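Local coordinates for elicitor protein Hrip2 (Magnaporthe oryzae, PDB 5FID) that probably acts as a secreted protein elicitor of the rice blast fungus, triggering defence responses in plants, at residues K91-F104 with Y123-A137. The protein carries 1 engineered substitution. Residues are numbered along the deposited sequence; the frame is centred on the assembly and turned at random.
Sequences KRVTLSPGAGCQDF and YGCPLPINVEATLCA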
ATOM      1  N   LYS A  91      11.396  14.626  15.415  1.00 15.66           N
ATOM      2  CA  LYS A  91      11.317  13.463  16.304  1.00 15.20           C
ATOM      3  C   LYS A  91      11.034  12.187  15.515  1.00 15.19           C
ATOM      4  O   LYS A  91      10.801  12.237  14.309  1.00 13.93           O
ATOM      5  CB  LYS A  91      10.215  13.664  17.341  1.00 16.61           C
ATOM      6  CG  LYS A  91      10.407  14.871  18.227  1.00 16.95           C
ATOM      7  CD  LYS A  91      11.644  14.710  19.117  1.00 19.28           C
ATOM      8  CE  LYS A  91      11.798  15.917  20.027  1.00 20.28           C
ATOM      9  NZ  LYS A  91      11.081  17.078  19.426  1.00 26.52           N
ATOM     10  N   ARG A  92      11.054  11.043  16.191  1.00 12.73           N
ATOM     11  CA  ARG A  92      10.743   9.782  15.524  1.00 12.83           C
ATOM     12  C   ARG A  92       9.232   9.538  15.542  1.00 12.88           C
ATOM     13  O   ARG A  92       8.574   9.740  16.567  1.00 11.59           O
ATOM     14  CB  ARG A  92      11.474   8.617  16.202  1.00 14.38           C
ATOM     15  CG  ARG A  92      11.199   7.258  15.560  1.00 14.85           C
ATOM     16  CD  ARG A  92      12.112   6.171  16.122  1.00 15.78           C
ATOM     17  NE  ARG A  92      13.520   6.489  15.902  1.00 16.79           N
ATOM     18  CZ  ARG A  92      14.222   6.130  14.831  1.00 18.39           C
ATOM     19  NH1 ARG A  92      13.661   5.426  13.856  1.00 15.12           N
ATOM     20  NH2 ARG A  92      15.495   6.478  14.738  1.00 18.47           N
ATOM     21  N   VAL A  93       8.687   9.129  14.403  1.00 13.92           N
ATOM     22  CA  VAL A  93       7.280   8.748  14.305  1.00 12.85           C
ATOM     23  C   VAL A  93       7.174   7.387  13.632  1.00 13.30           C
ATOM     24  O   VAL A  93       7.775   7.148  12.579  1.00 11.87           O
ATOM     25  CB  VAL A  93       6.447   9.783  13.513  1.00 13.80           C
ATOM     26  CG1 VAL A  93       5.018   9.301  13.340  1.00 12.78           C
ATOM     27  CG2 VAL A  93       6.453  11.137  14.225  1.00 12.99           C
ATOM     28  N   THR A  94       6.414   6.487  14.255  1.00 13.70           N
ATOM     29  CA  THR A  94       6.196   5.155  13.697  1.00 12.65           C
ATOM     30  C   THR A  94       4.723   4.983  13.383  1.00 12.87           C
ATOM     31  O   THR A  94       3.876   5.579  14.036  1.00 11.57           O
ATOM     32  CB  THR A  94       6.644   4.054  14.682  1.00 15.63           C
ATOM     33  OG1 THR A  94       5.871   4.152  15.885  1.00 13.38           O
ATOM     34  CG2 THR A  94       8.113   4.214  15.027  1.00 15.06           C
ATOM     35  N   LEU A  95       4.415   4.177  12.376  1.00  9.29           N
ATOM     36  CA  LEU A  95       3.036   3.777  12.125  1.00 11.18           C
ATOM     37  C   LEU A  95       3.093   2.328  11.694  1.00 11.86           C
ATOM     38  O   LEU A  95       3.735   1.997  10.696  1.00 12.72           O
ATOM     39  CB  LEU A  95       2.398   4.635  11.027  1.00 10.09           C
ATOM     40  CG  LEU A  95       0.953   4.253  10.659  1.00 10.57           C
ATOM     41  CD1 LEU A  95      -0.004   4.645  11.771  1.00  9.95           C
ATOM     42  CD2 LEU A  95       0.524   4.899   9.338  1.00  9.66           C
ATOM     43  N   SER A  96       2.440   1.454  12.448  1.00 11.94           N
ATOM     44  CA  SER A  96       2.535   0.023  12.177  1.00 13.15           C
ATOM     45  C   SER A  96       1.161  -0.640  12.198  1.00 12.82           C
ATOM     46  O   SER A  96       0.320  -0.296  13.023  1.00 11.35           O
ATOM     47  CB  SER A  96       3.427  -0.619  13.237  1.00 16.94           C
ATOM     48  OG  SER A  96       3.370  -2.031  13.161  1.00 19.36           O
ATOM     49  N   PRO A  97       0.930  -1.611  11.300  1.00 13.39           N
ATOM     50  CA  PRO A  97      -0.328  -2.356  11.325  1.00 13.29           C
ATOM     51  C   PRO A  97      -0.183  -3.637  12.131  1.00 16.55           C
ATOM     52  O   PRO A  97      -1.069  -4.491  12.069  1.00 19.11           O
ATOM     53  CB  PRO A  97      -0.524  -2.727   9.856  1.00 12.89           C
ATOM     54  CG  PRO A  97       0.892  -2.998   9.398  1.00 13.40           C
ATOM     55  CD  PRO A  97       1.740  -1.954  10.116  1.00 14.60           C
ATOM     56  N   GLY A  98       0.912  -3.773  12.871  1.00 16.10           N
ATOM     57  CA  GLY A  98       1.210  -5.027  13.533  1.00 16.76           C
ATOM     58  C   GLY A  98       2.216  -5.813  12.704  1.00 19.43           C
ATOM     59  O   GLY A  98       2.776  -5.294  11.731  1.00 19.32           O
ATOM     60  N   ALA A  99       2.434  -7.072  13.064  1.00 16.16           N
ATOM     61  CA  ALA A  99       3.463  -7.874  12.405  1.00 15.10           C
ATOM     62  C   ALA A  99       3.114  -8.278  10.967  1.00 13.21           C
ATOM     63  O   ALA A  99       1.932  -8.366  10.585  1.00 12.91           O
ATOM     64  CB  ALA A  99       3.766  -9.106  13.231  1.00 18.66           C
ATOM     65  N   GLY A 100       4.151  -8.523  10.167  1.00 13.22           N
ATOM     66  CA  GLY A 100       3.975  -9.170   8.877  1.00 14.65           C
ATOM     67  C   GLY A 100       3.732  -8.266   7.675  1.00 12.69           C
ATOM     68  O   GLY A 100       3.429  -8.764   6.586  1.00 11.68           O
ATOM     69  N   CYS A 101       3.855  -6.953   7.857  1.00 12.34           N
ATOM     70  CA  CYS A 101       3.586  -6.004   6.774  1.00 13.73           C
ATOM     71  C   CYS A 101       4.523  -4.805   6.851  1.00 15.92           C
ATOM     72  O   CYS A 101       5.049  -4.503   7.920  1.00 18.78           O
ATOM     73  CB  CYS A 101       2.134  -5.521   6.835  1.00 13.07           C
ATOM     74  SG  CYS A 101       0.898  -6.834   6.694  1.00 11.98           S
ATOM     75  N   GLN A 102       4.714  -4.115   5.730  1.00 23.80           N
ATOM     76  CA  GLN A 102       5.580  -2.936   5.702  1.00 25.08           C
ATOM     77  C   GLN A 102       5.049  -1.832   6.627  1.00 24.73           C
ATOM     78  O   GLN A 102       3.845  -1.548   6.645  1.00 26.31           O
ATOM     79  CB  GLN A 102       5.757  -2.415   4.265  1.00 27.15           C
ATOM     80  CG  GLN A 102       6.941  -1.455   4.096  1.00 27.10           C
ATOM     81  CD  GLN A 102       7.577  -1.509   2.709  1.00 31.03           C
ATOM     82  OE1 GLN A 102       7.319  -2.422   1.922  1.00 34.05           O
ATOM     83  NE2 GLN A 102       8.420  -0.522   2.407  1.00 33.09           N
ATOM     84  N   ASP A 103       5.955  -1.242   7.410  1.00 22.71           N
ATOM     85  CA  ASP A 103       5.618  -0.216   8.398  1.00 21.94           C
ATOM     86  C   ASP A 103       6.219   1.120   7.990  1.00 20.21           C
ATOM     87  O   ASP A 103       6.980   1.212   7.023  1.00 19.52           O
ATOM     88  CB  ASP A 103       6.211  -0.570   9.777  1.00 21.95           C
ATOM     89  CG  ASP A 103       5.513  -1.742  10.451  1.00 26.64           C
ATOM     90  OD1 ASP A 103       4.679  -2.401   9.802  1.00 30.93           O
ATOM     91  OD2 ASP A 103       5.820  -2.027  11.633  1.00 32.28           O
ATOM     92  N   PHE A 104       5.891   2.151   8.760  1.00 11.44           N
ATOM     93  CA  PHE A 104       6.635   3.400   8.730  1.00 12.11           C
ATOM     94  C   PHE A 104       7.457   3.457  10.006  1.00 13.55           C
ATOM     95  O   PHE A 104       6.920   3.297  11.112  1.00 13.11           O
ATOM     96  CB  PHE A 104       5.687   4.599   8.738  1.00 12.39           C
ATOM     97  CG  PHE A 104       4.950   4.823   7.447  1.00 12.07           C
ATOM     98  CD1 PHE A 104       5.434   5.725   6.505  1.00 10.78           C
ATOM     99  CD2 PHE A 104       3.753   4.176   7.192  1.00 10.75           C
ATOM    100  CE1 PHE A 104       4.746   5.963   5.324  1.00 11.26           C
ATOM    101  CE2 PHE A 104       3.061   4.411   6.007  1.00 10.87           C
ATOM    102  CZ  PHE A 104       3.562   5.305   5.075  1.00 11.72           C
ATOM    103  N   TYR A 123       0.552   1.813   2.405  1.00 13.04           N
ATOM    104  CA  TYR A 123       0.799   0.377   2.490  1.00 14.28           C
ATOM    105  C   TYR A 123      -0.460  -0.414   2.799  1.00 14.97           C
ATOM    106  O   TYR A 123      -1.364   0.091   3.474  1.00 13.15           O
ATOM    107  CB  TYR A 123       1.874   0.061   3.534  1.00 13.89           C
ATOM    108  CG  TYR A 123       3.188   0.756   3.285  1.00 15.76           C
ATOM    109  CD1 TYR A 123       3.927   0.500   2.141  1.00 18.34           C
ATOM    110  CD2 TYR A 123       3.698   1.653   4.199  1.00 16.00           C
ATOM    111  CE1 TYR A 123       5.140   1.136   1.913  1.00 18.89           C
ATOM    112  CE2 TYR A 123       4.904   2.294   3.978  1.00 17.82           C
ATOM    113  CZ  TYR A 123       5.615   2.032   2.833  1.00 19.00           C
ATOM    114  OH  TYR A 123       6.815   2.666   2.622  1.00 21.41           O
ATOM    115  N   GLY A 124      -0.502  -1.651   2.300  1.00 13.64           N
ATOM    116  CA  GLY A 124      -1.581  -2.584   2.584  1.00 12.55           C
ATOM    117  C   GLY A 124      -1.126  -3.779   3.417  1.00 13.00           C
ATOM    118  O   GLY A 124       0.047  -4.169   3.389  1.00 12.44           O
ATOM    119  N   CYS A 125      -2.064  -4.370   4.154  1.00 10.62           N
ATOM    120  CA  CYS A 125      -1.769  -5.481   5.042  1.00 12.33           C
ATOM    121  C   CYS A 125      -3.046  -6.303   5.220  1.00 13.36           C
ATOM    122  O   CYS A 125      -4.131  -5.732   5.325  1.00 12.86           O
ATOM    123  CB  CYS A 125      -1.315  -4.918   6.396  1.00 12.12           C
ATOM    124  SG  CYS A 125      -0.751  -6.104   7.619  1.00 11.26           S
ATOM    125  N   PRO A 126      -2.927  -7.644   5.255  1.00 11.90           N
ATOM    126  CA  PRO A 126      -4.087  -8.517   5.475  1.00 11.78           C
ATOM    127  C   PRO A 126      -4.854  -8.190   6.750  1.00 12.03           C
ATOM    128  O   PRO A 126      -4.250  -7.973   7.807  1.00 12.09           O
ATOM    129  CB  PRO A 126      -3.452  -9.894   5.628  1.00 11.59           C
ATOM    130  CG  PRO A 126      -2.226  -9.827   4.772  1.00 11.04           C
ATOM    131  CD  PRO A 126      -1.709  -8.413   4.940  1.00 11.22           C
ATOM    132  N   LEU A 127      -6.179  -8.175   6.651  1.00 10.58           N
ATOM    133  CA  LEU A 127      -7.036  -7.889   7.797  1.00 11.32           C
ATOM    134  C   LEU A 127      -7.077  -9.100   8.726  1.00 13.48           C
ATOM    135  O   LEU A 127      -6.872 -10.234   8.272  1.00 11.64           O
ATOM    136  CB  LEU A 127      -8.454  -7.564   7.314  1.00 12.83           C
ATOM    137  CG  LEU A 127      -8.606  -6.329   6.429  1.00 11.67           C
ATOM    138  CD1 LEU A 127     -10.035  -6.197   5.923  1.00 12.44           C
ATOM    139  CD2 LEU A 127      -8.194  -5.089   7.220  1.00 11.73           C
ATOM    140  N   PRO A 128      -7.342  -8.879  10.028  1.00 14.39           N
ATOM    141  CA  PRO A 128      -7.534  -7.579  10.679  1.00 15.49           C
ATOM    142  C   PRO A 128      -6.217  -6.964  11.144  1.00 15.99           C
ATOM    143  O   PRO A 128      -5.250  -7.682  11.423  1.00 15.87           O
ATOM    144  CB  PRO A 128      -8.389  -7.926  11.898  1.00 16.90           C
ATOM    145  CG  PRO A 128      -7.969  -9.307  12.258  1.00 17.17           C
ATOM    146  CD  PRO A 128      -7.646  -9.997  10.939  1.00 13.77           C
ATOM    147  N   ILE A 129      -6.184  -5.636  11.197  1.00 14.93           N
ATOM    148  CA  ILE A 129      -5.028  -4.907  11.687  1.00 14.13           C
ATOM    149  C   ILE A 129      -5.516  -3.821  12.627  1.00 15.00           C
ATOM    150  O   ILE A 129      -6.678  -3.416  12.556  1.00 13.44           O
ATOM    151  CB  ILE A 129      -4.253  -4.234  10.541  1.00 15.87           C
ATOM    152  CG1 ILE A 129      -5.145  -3.240   9.796  1.00 13.92           C
ATOM    153  CG2 ILE A 129      -3.719  -5.275   9.571  1.00 14.46           C
ATOM    154  CD1 ILE A 129      -4.407  -2.425   8.719  1.00 13.98           C
ATOM    155  N   ASN A 130      -4.638  -3.376  13.519  1.00 18.00           N
ATOM    156  CA  ASN A 130      -4.830  -2.105  14.209  1.00 18.15           C
ATOM    157  C   ASN A 130      -3.829  -1.168  13.563  1.00 18.87           C
ATOM    158  O   ASN A 130      -2.689  -1.558  13.343  1.00 21.33           O
ATOM    159  CB  ASN A 130      -4.523  -2.218  15.712  1.00 19.53           C
ATOM    160  CG  ASN A 130      -5.628  -2.906  16.503  1.00 21.25           C
ATOM    161  OD1 ASN A 130      -6.789  -2.937  16.095  1.00 20.14           O
ATOM    162  ND2 ASN A 130      -5.269  -3.431  17.669  1.00 27.58           N
ATOM    163  N   VAL A 131      -4.246   0.043  13.213  1.00 14.83           N
ATOM    164  CA  VAL A 131      -3.310   1.018  12.650  1.00 15.20           C
ATOM    165  C   VAL A 131      -2.827   1.887  13.798  1.00 14.12           C
ATOM    166  O   VAL A 131      -3.595   2.659  14.367  1.00 15.94           O
ATOM    167  CB  VAL A 131      -3.961   1.871  11.545  1.00 14.10           C
ATOM    168  CG1 VAL A 131      -3.001   2.946  11.058  1.00 15.16           C
ATOM    169  CG2 VAL A 131      -4.347   0.983  10.375  1.00 15.19           C
ATOM    170  N   GLU A 132      -1.551   1.742  14.149  1.00 12.08           N
ATOM    171  CA  GLU A 132      -1.049   2.224  15.425  1.00 11.95           C
ATOM    172  C   GLU A 132       0.154   3.128  15.228  1.00 12.15           C
ATOM    173  O   GLU A 132       1.199   2.692  14.737  1.00 11.95           O
ATOM    174  CB  GLU A 132      -0.694   1.027  16.310  1.00 14.58           C
ATOM    175  CG  GLU A 132      -0.271   1.373  17.719  1.00 16.84           C
ATOM    176  CD  GLU A 132      -0.172   0.136  18.599  1.00 21.13           C
ATOM    177  OE1 GLU A 132      -0.304  -1.005  18.078  1.00 21.86           O
ATOM    178  OE2 GLU A 132       0.034   0.296  19.814  1.00 18.62           O
ATOM    179  N   ALA A 133      -0.006   4.395  15.607  1.00 14.29           N
ATOM    180  CA  ALA A 133       1.045   5.387  15.449  1.00 13.47           C
ATOM    181  C   ALA A 133       1.597   5.768  16.811  1.00 14.04           C
ATOM    182  O   ALA A 133       0.852   5.859  17.779  1.00 14.36           O
ATOM    183  CB  ALA A 133       0.511   6.624  14.746  1.00 13.81           C
ATOM    184  N   THR A 134       2.907   5.985  16.880  1.00 12.72           N
ATOM    185  CA  THR A 134       3.549   6.506  18.082  1.00 13.44           C
ATOM    186  C   THR A 134       4.308   7.789  17.744  1.00 13.41           C
ATOM    187  O   THR A 134       5.221   7.769  16.921  1.00 13.42           O
ATOM    188  CB  THR A 134       4.540   5.494  18.685  1.00 16.31           C
ATOM    189  OG1 THR A 134       3.834   4.322  19.113  1.00 18.35           O
ATOM    190  CG2 THR A 134       5.247   6.107  19.899  1.00 15.53           C
ATOM    191  N   LEU A 135       3.921   8.893  18.385  1.00 11.48           N
ATOM    192  CA  LEU A 135       4.530  10.196  18.145  1.00 11.27           C
ATOM    193  C   LEU A 135       5.732  10.310  19.067  1.00 12.12           C
ATOM    194  O   LEU A 135       5.638   9.949  20.238  1.00 11.22           O
ATOM    195  CB  LEU A 135       3.533  11.313  18.474  1.00 10.46           C
ATOM    196  CG  LEU A 135       2.133  11.215  17.866  1.00 12.05           C
ATOM    197  CD1 LEU A 135       1.265  12.364  18.377  1.00 10.52           C
ATOM    198  CD2 LEU A 135       2.204  11.233  16.348  1.00 11.41           C
ATOM    199  N   CYS A 136       6.858  10.800  18.548  1.00 12.24           N
ATOM    200  CA  CYS A 136       8.081  10.936  19.350  1.00 13.21           C
ATOM    201  C   CYS A 136       8.492   9.604  19.983  1.00 14.60           C
ATOM    202  O   CYS A 136       8.795   9.535  21.180  1.00 16.42           O
ATOM    203  CB  CYS A 136       7.915  11.997  20.441  1.00 14.69           C
ATOM    204  SG  CYS A 136       7.397  13.616  19.824  1.00 14.72           S
ATOM    205  N   ALA A 137       8.500   8.551  19.177  1.00 15.25           N
ATOM    206  CA  ALA A 137       8.837   7.213  19.659  1.00 17.13           C
ATOM    207  C   ALA A 137      10.284   7.159  20.134  1.00 20.01           C
ATOM    208  O   ALA A 137      11.143   7.841  19.563  1.00 19.10           O
ATOM    209  CB  ALA A 137       8.606   6.193  18.571  1.00 14.52           C
TER
HETATM  210  O   HOH W   1      11.451  10.723  19.219  1.00 16.48           O
HETATM  211  O   HOH W   2       3.674   2.739  16.076  1.00 16.19           O
HETATM  212  O   HOH W   3      -2.599  -5.474  14.055  1.00 22.48           O
HETATM  213  O   HOH W   4       8.173   2.692   4.796  1.00 23.00           O
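Tyr123 meets both Gln102 and Phe104. Gln102 CG sits over one face of the tyrosine ring, 4.0 Å from its centroid, in a CH-pi contact. With Gln102 CG anti to the backbone N (chi1 -163°) and the chain extended beyond it, the amide stacks on the ring, their planes 21° apart. Phe104 meets the tyrosine obliquely, with ring planes at 54° and Tyr123 CE2 over one Phe104 face; Phe104 CE2 is 3.4 Å from Tyr123 CD2. A water joins Tyr123 OH to Asp103 O.

Cys101 SG and Cys125 SG form a disulfide, 2.0 Å long. Pro97 CG packs on Cys125 SG, and Pro126 CD on Cys101 SG.

Strands 93-96 and 131-135 are antiparallel neighbours in one sheet of this two-sheet Bys1-family protein. Thr94 and Thr134 exchange two backbone hydrogen bonds, as do Ser96 and Glu132. The two threonine side chains lie side by side, Thr94 OG1 3.4 Å from Thr134 CB. A water bridges Thr94 OG1 to Glu132 O. On the other face, Leu95 CD1 reaches Val131 CG1 at 3.5 Å and Ala133 CB at 3.6 Å, and all three residues touch Ile65 of the second sheet.

Ser96 OG accepts from Gly98 N in an ST turn and donates to Asp103 OD2 at 2.9 Å. Tyr123 also packs on Gln102 of the second subunit. The disulfide thus ties the loop between strands 93-96 and 104-106 to an outermost strand of the second sheet, adding to apolar packing between the sheets; the partly exposed threonine face is water-bridged.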